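Local coordinates for ApaG protein (Pseudomonas aeruginosa, PDB 3NRF) that is of unknown function but folds as an all-beta protein of the DUF4354 family and assembles with further copies of itself, at residues B[29-34]-B[84-89]; B[5-10]-B[41-46]. One frame throughout, in Å; residues are numbered along the deposited sequence.

Contact 1: residues B[29-34]-B[84-89]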
ATOM      1  N   GLN B  29      -3.058  -6.272  11.135  1.00 13.20           N
ATOM      2  CA  GLN B  29      -1.889  -6.232  10.245  1.00 14.58           C
ATOM      3  C   GLN B  29      -1.319  -7.648  10.169  1.00 13.58           C
ATOM      4  O   GLN B  29      -0.893  -8.211  11.176  1.00 14.27           O
ATOM      5  CB  GLN B  29      -0.803  -5.279  10.758  1.00 14.42           C
ATOM      6  CG  GLN B  29       0.471  -5.308   9.905  1.00 14.93           C
ATOM      7  CD  GLN B  29       0.252  -4.794   8.500  1.00 15.77           C
ATOM      8  OE1 GLN B  29      -0.097  -3.630   8.296  1.00 19.03           O
ATOM      9  NE2 GLN B  29       0.464  -5.688   7.519  1.00 15.63           N
ATOM     10  N   ALA B  30      -1.276  -8.224   8.963  1.00 15.21           N
ATOM     11  CA  ALA B  30      -0.742  -9.540   8.761  1.00 15.57           C
ATOM     12  C   ALA B  30       0.716  -9.474   8.399  1.00 13.32           C
ATOM     13  O   ALA B  30       1.159  -8.484   7.842  1.00 15.42           O
ATOM     14  CB  ALA B  30      -1.512 -10.280   7.632  1.00 16.10           C
ATOM     15  N   PHE B  31       1.428 -10.535   8.761  1.00 14.30           N
ATOM     16  CA  PHE B  31       2.791 -10.740   8.387  1.00 16.03           C
ATOM     17  C   PHE B  31       2.996 -12.190   7.982  1.00 18.74           C
ATOM     18  O   PHE B  31       2.375 -13.104   8.555  1.00 18.62           O
ATOM     19  CB  PHE B  31       3.753 -10.523   9.564  1.00 17.28           C
ATOM     20  CG  PHE B  31       3.816  -9.104  10.077  1.00 15.73           C
ATOM     21  CD1 PHE B  31       2.833  -8.631  10.947  1.00 15.31           C
ATOM     22  CD2 PHE B  31       4.853  -8.291   9.759  1.00 17.93           C
ATOM     23  CE1 PHE B  31       2.911  -7.358  11.458  1.00 14.88           C
ATOM     24  CE2 PHE B  31       4.910  -6.983  10.262  1.00 17.48           C
ATOM     25  CZ  PHE B  31       3.946  -6.545  11.103  1.00 17.13           C
ATOM     26  N   LYS B  32       3.909 -12.411   7.039  1.00 16.55           N
ATOM     27  CA  LYS B  32       4.433 -13.765   6.839  1.00 17.61           C
ATOM     28  C   LYS B  32       5.719 -13.813   7.663  1.00 16.94           C
ATOM     29  O   LYS B  32       6.535 -12.881   7.564  1.00 18.50           O
ATOM     30  CB  LYS B  32       4.737 -14.002   5.377  1.00 19.69           C
ATOM     31  CG  LYS B  32       5.293 -15.394   5.070  1.00 30.57           C
ATOM     32  CD  LYS B  32       4.245 -16.440   5.028  1.00 32.53           C
ATOM     33  CE  LYS B  32       3.385 -16.325   3.736  1.00 37.88           C
ATOM     34  NZ  LYS B  32       2.220 -17.251   3.845  1.00 33.80           N
ATOM     35  N   VAL B  33       5.870 -14.845   8.497  1.00 15.56           N
ATOM     36  CA  VAL B  33       6.957 -14.990   9.426  1.00 17.05           C
ATOM     37  C   VAL B  33       7.678 -16.324   9.199  1.00 19.43           C
ATOM     38  O   VAL B  33       7.022 -17.361   9.033  1.00 20.45           O
ATOM     39  CB  VAL B  33       6.423 -14.963  10.898  1.00 17.29           C
ATOM     40  CG1 VAL B  33       7.551 -15.117  11.893  1.00 19.23           C
ATOM     41  CG2 VAL B  33       5.629 -13.678  11.164  1.00 16.40           C
ATOM     42  N   ARG B  34       9.001 -16.306   9.280  1.00 19.19           N
ATOM     43  CA  ARG B  34       9.813 -17.529   9.221  1.00 16.95           C
ATOM     44  C   ARG B  34      10.687 -17.559  10.464  1.00 18.30           C
ATOM     45  O   ARG B  34      11.375 -16.585  10.758  1.00 21.44           O
ATOM     46  CB  ARG B  34      10.712 -17.584   7.986  1.00 22.51           C
ATOM     47  CG  ARG B  34      11.527 -18.895   7.939  1.00 20.20           C
ATOM     48  CD  ARG B  34      12.358 -19.040   6.681  1.00 27.44           C
ATOM     49  NE  ARG B  34      11.534 -18.952   5.478  1.00 27.55           N
ATOM     50  CZ  ARG B  34      12.030 -19.036   4.236  1.00 29.99           C
ATOM     51  NH1 ARG B  34      13.335 -19.159   4.061  1.00 34.80           N
ATOM     52  NH2 ARG B  34      11.228 -18.950   3.181  1.00 28.73           N
ATOM     53  N   ALA B  84       0.917 -14.650  10.509  1.00 17.48           N
ATOM     54  CA  ALA B  84       0.578 -14.218  11.862  1.00 18.67           C
ATOM     55  C   ALA B  84      -0.134 -12.888  11.730  1.00 16.01           C
ATOM     56  O   ALA B  84       0.302 -12.019  10.930  1.00 16.92           O
ATOM     57  CB  ALA B  84       1.843 -14.062  12.702  1.00 19.23           C
ATOM     58  N   ILE B  85      -1.242 -12.701  12.431  1.00 14.77           N
ATOM     59  CA  ILE B  85      -1.999 -11.459  12.313  1.00 12.36           C
ATOM     60  C   ILE B  85      -2.111 -10.780  13.674  1.00 13.64           C
ATOM     61  O   ILE B  85      -2.576 -11.419  14.634  1.00 14.38           O
ATOM     62  CB  ILE B  85      -3.438 -11.684  11.735  1.00 15.50           C
ATOM     63  CG1 ILE B  85      -3.381 -12.326  10.366  1.00 20.37           C
ATOM     64  CG2 ILE B  85      -4.158 -10.387  11.621  1.00 15.29           C
ATOM     65  CD1 ILE B  85      -4.791 -12.588   9.766  1.00 21.68           C
ATOM     66  N   PHE B  86      -1.690  -9.530  13.746  1.00 13.38           N
ATOM     67  CA  PHE B  86      -1.695  -8.725  14.945  1.00 11.88           C
ATOM     68  C   PHE B  86      -2.756  -7.666  14.884  1.00 14.62           C
ATOM     69  O   PHE B  86      -3.200  -7.268  13.795  1.00 14.94           O
ATOM     70  CB  PHE B  86      -0.307  -8.112  15.226  1.00 12.37           C
ATOM     71  CG  PHE B  86       0.807  -9.137  15.318  1.00 15.26           C
ATOM     72  CD1 PHE B  86       1.453  -9.568  14.168  1.00 15.57           C
ATOM     73  CD2 PHE B  86       1.182  -9.715  16.547  1.00 16.94           C
ATOM     74  CE1 PHE B  86       2.453 -10.511  14.214  1.00 16.51           C
ATOM     75  CE2 PHE B  86       2.194 -10.673  16.584  1.00 17.05           C
ATOM     76  CZ  PHE B  86       2.832 -11.055  15.413  1.00 16.53           C
ATOM     77  N   ALA B  87      -3.115  -7.132  16.041  1.00 15.81           N
ATOM     78  CA  ALA B  87      -4.239  -6.184  16.142  1.00 14.42           C
ATOM     79  C   ALA B  87      -4.025  -5.029  17.103  1.00 15.12           C
ATOM     80  O   ALA B  87      -3.224  -5.087  18.040  1.00 15.67           O
ATOM     81  CB  ALA B  87      -5.509  -6.960  16.610  1.00 14.79           C
ATOM     82  N   SER B  88      -4.739  -3.961  16.824  1.00 14.50           N
ATOM     83  CA  SER B  88      -4.864  -2.787  17.691  1.00 13.60           C
ATOM     84  C   SER B  88      -6.264  -2.234  17.534  1.00 15.27           C
ATOM     85  O   SER B  88      -6.892  -2.453  16.499  1.00 14.04           O
ATOM     86  CB  SER B  88      -3.851  -1.700  17.379  1.00 14.01           C
ATOM     87  OG  SER B  88      -3.930  -1.229  16.044  1.00 16.54           O
ATOM     88  N   GLU B  89      -6.765  -1.508  18.535  1.00 16.64           N
ATOM     89  CA  GLU B  89      -8.124  -0.960  18.412  1.00 17.57           C
ATOM     90  C   GLU B  89      -8.171   0.156  17.408  1.00 16.12           C
ATOM     91  O   GLU B  89      -9.185   0.297  16.694  1.00 19.37           O
ATOM     92  CB  GLU B  89      -8.600  -0.371  19.737  1.00 18.11           C
ATOM     93  CG  GLU B  89      -8.641  -1.432  20.801  1.00 21.33           C
ATOM     94  CD  GLU B  89      -7.377  -1.479  21.665  1.00 25.86           C
ATOM     95  OE1 GLU B  89      -6.242  -1.242  21.181  1.00 23.49           O
ATOM     96  OE2 GLU B  89      -7.530  -1.703  22.907  1.00 30.28           O
TER

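Contact 2: residues B[5-10]-B[41-46]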
ATOM      1  N   ASP B   5      23.217 -18.148  18.830  1.00 47.87           N
ATOM      2  CA  ASP B   5      22.634 -19.249  19.619  1.00 63.10           C
ATOM      3  C   ASP B   5      21.153 -18.965  19.968  1.00 53.66           C
ATOM      4  O   ASP B   5      20.723 -19.140  21.122  1.00 56.28           O
ATOM      5  CB  ASP B   5      23.459 -19.476  20.901  1.00 65.44           C
ATOM      6  CG  ASP B   5      23.062 -20.750  21.648  1.00 70.25           C
ATOM      7  OD1 ASP B   5      22.657 -21.744  21.003  1.00 70.18           O
ATOM      8  OD2 ASP B   5      23.175 -20.760  22.894  1.00 72.67           O
ATOM      9  N   ALA B   6      20.379 -18.567  18.954  1.00 47.50           N
ATOM     10  CA  ALA B   6      18.986 -18.192  19.138  1.00 41.87           C
ATOM     11  C   ALA B   6      18.170 -18.314  17.841  1.00 37.56           C
ATOM     12  O   ALA B   6      18.682 -18.589  16.737  1.00 34.22           O
ATOM     13  CB  ALA B   6      18.911 -16.780  19.659  1.00 34.23           C
ATOM     14  N   VAL B   7      16.876 -18.115  17.988  1.00 27.52           N
ATOM     15  CA  VAL B   7      15.967 -18.180  16.858  1.00 24.30           C
ATOM     16  C   VAL B   7      15.918 -16.827  16.146  1.00 26.63           C
ATOM     17  O   VAL B   7      15.754 -15.752  16.751  1.00 28.02           O
ATOM     18  CB  VAL B   7      14.565 -18.676  17.298  1.00 23.56           C
ATOM     19  CG1 VAL B   7      13.549 -18.664  16.130  1.00 21.07           C
ATOM     20  CG2 VAL B   7      14.677 -20.092  17.910  1.00 29.88           C
HETATM   21  N   MSE B   8      16.071 -16.896  14.836  1.00 22.89           N
HETATM   22  CA  MSE B   8      15.995 -15.725  13.979  1.00 21.42           C
HETATM   23  C   MSE B   8      14.558 -15.632  13.487  1.00 21.51           C
HETATM   24  O   MSE B   8      13.932 -16.633  13.082  1.00 21.46           O
HETATM   25  CB  MSE B   8      16.925 -15.859  12.816  1.00 23.12           C
HETATM   26  CG  MSE B   8      18.289 -16.199  13.231  1.00 25.30           C
HETATM   27 SE   MSE B   8      19.523 -16.199  11.737  0.75 29.67          SE
HETATM   28  CE  MSE B   8      19.177 -14.452  11.039  1.00 26.74           C
ATOM     29  N   VAL B   9      14.012 -14.430  13.546  1.00 15.88           N
ATOM     30  CA  VAL B   9      12.670 -14.164  13.141  1.00 14.70           C
ATOM     31  C   VAL B   9      12.635 -13.221  11.960  1.00 17.64           C
ATOM     32  O   VAL B   9      12.990 -12.041  12.071  1.00 16.68           O
ATOM     33  CB  VAL B   9      11.844 -13.475  14.293  1.00 15.75           C
ATOM     34  CG1 VAL B   9      10.407 -13.267  13.885  1.00 13.02           C
ATOM     35  CG2 VAL B   9      11.940 -14.353  15.563  1.00 18.13           C
ATOM     36  N   PHE B  10      12.163 -13.734  10.833  1.00 17.42           N
ATOM     37  CA  PHE B  10      12.059 -12.956   9.603  1.00 16.40           C
ATOM     38  C   PHE B  10      10.621 -12.681   9.364  1.00 20.13           C
ATOM     39  O   PHE B  10       9.800 -13.592   9.429  1.00 21.92           O
ATOM     40  CB  PHE B  10      12.613 -13.751   8.401  1.00 18.27           C
ATOM     41  CG  PHE B  10      14.069 -14.093   8.496  1.00 17.03           C
ATOM     42  CD1 PHE B  10      14.512 -15.186   9.206  1.00 19.24           C
ATOM     43  CD2 PHE B  10      15.012 -13.304   7.821  1.00 18.43           C
ATOM     44  CE1 PHE B  10      15.868 -15.485   9.251  1.00 22.57           C
ATOM     45  CE2 PHE B  10      16.337 -13.594   7.865  1.00 20.47           C
ATOM     46  CZ  PHE B  10      16.774 -14.681   8.589  1.00 24.48           C
ATOM     47  N   SER B  41      21.832 -26.535  18.815  1.00 44.77           N
ATOM     48  CA  SER B  41      20.971 -27.359  19.668  1.00 47.80           C
ATOM     49  C   SER B  41      19.490 -27.029  19.482  1.00 38.38           C
ATOM     50  O   SER B  41      19.136 -25.970  18.990  1.00 38.66           O
ATOM     51  CB  SER B  41      21.340 -27.180  21.133  1.00 47.45           C
ATOM     52  OG  SER B  41      21.169 -25.841  21.518  1.00 48.73           O
ATOM     53  N   GLU B  42      18.635 -27.953  19.900  1.00 38.78           N
ATOM     54  CA  GLU B  42      17.187 -27.767  19.832  1.00 35.88           C
ATOM     55  C   GLU B  42      16.781 -26.702  20.856  1.00 38.22           C
ATOM     56  O   GLU B  42      17.347 -26.644  21.948  1.00 34.51           O
ATOM     57  CB  GLU B  42      16.504 -29.100  20.102  1.00 34.16           C
ATOM     58  CG  GLU B  42      15.029 -29.095  19.956  1.00 33.94           C
ATOM     59  CD  GLU B  42      14.444 -30.484  20.017  1.00 29.42           C
ATOM     60  OE1 GLU B  42      15.184 -31.483  20.282  1.00 37.13           O
ATOM     61  OE2 GLU B  42      13.231 -30.603  19.768  1.00 34.30           O
ATOM     62  N   ILE B  43      15.833 -25.847  20.483  1.00 37.99           N
ATOM     63  CA  ILE B  43      15.381 -24.735  21.325  1.00 32.02           C
ATOM     64  C   ILE B  43      13.882 -24.831  21.578  1.00 34.90           C
ATOM     65  O   ILE B  43      13.107 -25.007  20.639  1.00 28.22           O
ATOM     66  CB  ILE B  43      15.752 -23.356  20.637  1.00 33.60           C
ATOM     67  CG1 ILE B  43      17.278 -23.201  20.534  1.00 37.95           C
ATOM     68  CG2 ILE B  43      15.178 -22.153  21.395  1.00 34.58           C
ATOM     69  CD1 ILE B  43      17.762 -21.919  19.806  1.00 38.10           C
ATOM     70  N   SER B  44      13.471 -24.787  22.851  1.00 31.62           N
ATOM     71  CA  SER B  44      12.052 -24.797  23.189  1.00 34.64           C
ATOM     72  C   SER B  44      11.454 -23.425  22.940  1.00 30.67           C
ATOM     73  O   SER B  44      12.062 -22.410  23.271  1.00 32.21           O
ATOM     74  CB  SER B  44      11.804 -25.151  24.664  1.00 26.82           C
ATOM     75  OG  SER B  44      10.405 -25.154  24.921  1.00 33.13           O
ATOM     76  N   LEU B  45      10.259 -23.416  22.358  1.00 29.17           N
ATOM     77  CA  LEU B  45       9.486 -22.188  22.156  1.00 25.86           C
ATOM     78  C   LEU B  45       8.206 -22.258  22.993  1.00 33.23           C
ATOM     79  O   LEU B  45       7.292 -21.445  22.835  1.00 31.19           O
ATOM     80  CB  LEU B  45       9.130 -22.028  20.675  1.00 33.49           C
ATOM     81  CG  LEU B  45      10.286 -21.839  19.684  1.00 36.91           C
ATOM     82  CD1 LEU B  45       9.752 -21.811  18.270  1.00 36.54           C
ATOM     83  CD2 LEU B  45      11.081 -20.587  19.983  1.00 37.08           C
ATOM     84  N   LYS B  46       8.160 -23.216  23.918  1.00 29.05           N
ATOM     85  CA  LYS B  46       6.957 -23.486  24.702  1.00 34.96           C
ATOM     86  C   LYS B  46       6.497 -22.254  25.462  1.00 31.62           C
ATOM     87  O   LYS B  46       5.322 -21.947  25.474  1.00 33.10           O
ATOM     88  CB  LYS B  46       7.197 -24.645  25.690  1.00 40.62           C
ATOM     89  CG  LYS B  46       5.914 -25.170  26.362  1.00 44.88           C
ATOM     90  CD  LYS B  46       6.181 -26.304  27.396  1.00 47.22           C
ATOM     91  CE  LYS B  46       6.664 -27.605  26.736  1.00 49.59           C
ATOM     92  NZ  LYS B  46       5.642 -28.203  25.808  1.00 50.16           N
TER

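Contact 1: residues B[29-34]-B[84-89]
Phe31 CD1 comes to the edge of the Phe86 ring, near its plane, 3.6 Å from Phe86 CD1, on one face of the sheet. The two side chains cross at about a right angle, with ring planes at 78° and centroids 5.7 Å apart. In both, CG lies beside the backbone N and anti to the carbonyl carbon (chi1 -66° in Phe31, -56° in Phe86), which brings the two CD1 corners together over the strand pair. Farther along the same face, CG2 of Val33 reaches CB of Ala84. On the reverse face Ala30 CB sits 3.9 Å from Ile85 CG1, where the non-hydrogen-bonded pair Ala30–Ile85 draws the two CA atoms to 4.2 Å.

Strands 24-37 and 79-88 are adjacent antiparallel inner strands, second and third of a six-stranded sheet. Two hydrogen-bonded pairs flank Ala30–Ile85: Gln29 N donates to Phe86 O at 2.8 Å while Phe86 N returns a bond to Gln29 O, and Phe31 and Ala84 exchange a second couple of bonds. Of these, Phe31 N donates to Ala84 O at 2.9 Å.

Gln29 turns its amide away from strand 79-88. Its NE2 donates to Ala30 O (2.9 Å), meeting a lone pair in the carbonyl plane, and donates also to Gly14 O; OE1 accepts from Lys16 NZ. The buried amide is thus fixed by partners at both its oxygen and its nitrogen. Leu62 of strand 59-65 packs on Ala84 and Phe86, while Ala11 and Gln13 of strand 7-21 touch Phe31 from the other neighbouring strand.

Contact 2: residues B[5-10]-B[41-46]
No hydrogen bond joins Ala6 and Val7 to Ile43 and Leu45: the contact is made by a few aliphatic groups reaching between backbones whose nearest CA atoms, those of Ala6 and Ile43, are 7.8 Å apart. It packs the start of strand 7-21, an outer strand of the six-stranded antiparallel sheet within this chain, against the short strand 43-44, which pairs with 73-74 in a separate two-stranded sheet.

Ile43 is the centre of it. Its CG1 is anti to the carbonyl carbon (chi1 -64°) and the chain runs on extended through chi2 177°, carrying CD1 out to the N-terminal segment, where it rests 4.0 Å from Ala6 CA and 4.1 Å from Val7 CG2. The CG2 branch of Ile43 also lies 4.1 Å from that valine methyl, so Val7 CG2 is touched by both branches of the isoleucine, the two side chains lying alongside one another and pointing opposite ways. Leu101 of strand 98-102 packs on Val7 and Leu45, and Leu35 of strand 24-37 adds a further neighbour to Val7.

Toward the surface the chemistry turns polar and loose. The poorly ordered Asp5 carboxylate only nears the Ser41 hydroxyl, at a distance too long for a bond. On the other flank, Met8, a selenomethionine, and Phe10 pair with a strand of a neighbouring subunit, so the sheet continues across that interface. Beyond Ile43, Leu45 adds its CD2 at 4.2 Å from Val7 CG2; Leu45 sits within an ST turn, in which Lys46 N donates to Ser44 OG at 3.1 Å.

Overall arrangement
Contact 1 is buried near the middle of the chain, and contact 2 lies at its surface, with centres about 20 Å apart. The first is a ladder inside one sheet, gripped by backbone hydrogen bonds and packed with aromatic side chains; the second bridges two separate sheets by aliphatic contacts, with no hydrogen bond across. Strand 7-21 links them, because it pairs with strand 24-37: Arg34 N lies 2.8 Å from Phe10 O, a probable hydrogen bond, and Val33 CG1 packs on Val9 CG1. Strand 24-37 thus lies between 79-88 and 7-21 in the sheet. Five of seven touching residues are buried in contact 1, but one of six in contact 2.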